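Local coordinates for protein Nsp15 (Middle East respiratory syndrome-related coronavirus, PDB 5YVD) that is a hexameric endoribonuclease of the coronavirus EndoU family that probably cleaves RNA at uridylates, at residues Val24-Asn28 and Asp29-Thr33. Residues are numbered along the deposited sequence; the frame is centred on the assembly and turned at random.
Sequences VAVVN and DKIFT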
# COMPACT_ATOMS: atom_id res chain seq x y z
N VAL A 24 8.28 1.60 -17.91
CA VAL A 24 8.01 0.82 -16.70
C VAL A 24 7.16 1.62 -15.72
O VAL A 24 7.44 2.79 -15.47
CB VAL A 24 9.34 0.47 -15.99
CG1 VAL A 24 9.10 -0.22 -14.66
CG2 VAL A 24 10.21 -0.42 -16.87
N ALA A 25 6.13 0.99 -15.15
CA ALA A 25 5.48 1.50 -13.92
C ALA A 25 5.81 0.66 -12.70
O ALA A 25 5.85 -0.54 -12.78
CB ALA A 25 3.97 1.55 -14.10
N VAL A 26 6.06 1.30 -11.58
CA VAL A 26 6.19 0.60 -10.28
C VAL A 26 4.96 0.85 -9.41
O VAL A 26 4.79 1.95 -8.89
CB VAL A 26 7.42 1.05 -9.46
CG1 VAL A 26 7.56 0.21 -8.20
CG2 VAL A 26 8.69 0.95 -10.29
N VAL A 27 4.14 -0.17 -9.24
CA VAL A 27 2.87 0.01 -8.60
C VAL A 27 2.82 -0.92 -7.41
O VAL A 27 2.53 -2.11 -7.55
CB VAL A 27 1.70 -0.31 -9.57
CG1 VAL A 27 0.38 0.19 -8.98
CG2 VAL A 27 1.94 0.29 -10.96
N ASN A 28 3.08 -0.33 -6.25
CA ASN A 28 3.10 -1.03 -4.97
C ASN A 28 4.14 -2.15 -5.06
O ASN A 28 5.31 -1.90 -5.26
CB ASN A 28 1.69 -1.54 -4.59
CG ASN A 28 0.67 -0.42 -4.44
OD1 ASN A 28 -0.43 -0.53 -4.96
ND2 ASN A 28 1.03 0.66 -3.73
N ASP A 29 3.67 -3.39 -4.95
CA ASP A 29 4.53 -4.55 -5.01
C ASP A 29 4.82 -5.05 -6.44
O ASP A 29 5.55 -6.03 -6.61
CB ASP A 29 3.87 -5.67 -4.20
CG ASP A 29 2.55 -6.11 -4.81
OD1 ASP A 29 2.27 -7.33 -4.85
OD2 ASP A 29 1.79 -5.24 -5.30
N LYS A 30 4.30 -4.37 -7.47
CA LYS A 30 4.41 -4.89 -8.85
C LYS A 30 5.18 -4.02 -9.85
O LYS A 30 5.34 -2.81 -9.66
CB LYS A 30 3.02 -5.18 -9.40
CG LYS A 30 2.27 -6.24 -8.59
CD LYS A 30 0.87 -6.50 -9.11
CE LYS A 30 -0.11 -6.76 -7.98
NZ LYS A 30 0.27 -7.97 -7.21
N ILE A 31 5.65 -4.67 -10.90
CA ILE A 31 6.27 -3.99 -12.04
C ILE A 31 5.47 -4.27 -13.33
O ILE A 31 5.18 -5.42 -13.66
CB ILE A 31 7.72 -4.44 -12.22
CG1 ILE A 31 8.55 -4.12 -10.98
CG2 ILE A 31 8.33 -3.80 -13.45
CD1 ILE A 31 9.05 -2.70 -10.89
N PHE A 32 5.09 -3.20 -14.04
CA PHE A 32 4.40 -3.33 -15.32
C PHE A 32 5.18 -2.69 -16.43
O PHE A 32 5.92 -1.76 -16.18
CB PHE A 32 3.06 -2.65 -15.26
CG PHE A 32 2.10 -3.27 -14.31
CD1 PHE A 32 1.11 -4.11 -14.76
CD2 PHE A 32 2.17 -2.98 -12.96
CE1 PHE A 32 0.21 -4.67 -13.87
CE2 PHE A 32 1.26 -3.52 -12.08
CZ PHE A 32 0.28 -4.36 -12.53
N THR A 33 4.99 -3.15 -17.66
CA THR A 33 5.60 -2.50 -18.82
C THR A 33 4.57 -2.33 -19.93
O THR A 33 3.72 -3.18 -20.13
CB THR A 33 6.82 -3.32 -19.34
OG1 THR A 33 7.64 -2.55 -20.24
CG2 THR A 33 6.38 -4.60 -20.04
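Val-27 and Phe-32 meet at about a right angle on one face of a tight antiparallel hairpin. The CG2 methyl of Val-27 reaches the ring obliquely, 3.8 Å from CD2 of Phe-32, while the carbonyl oxygen of Ala-25 sits at the ring edge, near its plane. On the other face, Ile-31 touches two valines with different branches. With CG1 of Ile-31 anti to the carbonyl carbon, beside the backbone N (chi1 -61°), CD1 lies 3.7 Å from CG2 of Val-26, the two side chains running alongside and pointing the same way; CG2 of Ile-31 meets CG1 of Val-24 at 3.9 Å. This is a beta-hairpin with a two-residue loop, a type II' turn from Val-27 to Lys-30, within the N-terminal oligomerisation region. Ala-25 and Phe-32 form one hydrogen-bonded pair, and the straighter of its two bonds runs from Phe-32 N to Ala-25 O (3.0 Å). Val-27 and Lys-30, the two ends of the turn, form the other. Bends in chi3 and chi4 bring NZ of Lys-30 to OD1 of Asp-29 in a salt bridge (3.2 Å), met on the syn side. Helix 2-12 covers Val-24, whereas Val-26 packs on Val-26 of a second subunit, whose Asn-52 side chain hydrogen-bonds Val-24 O and Val-26 N.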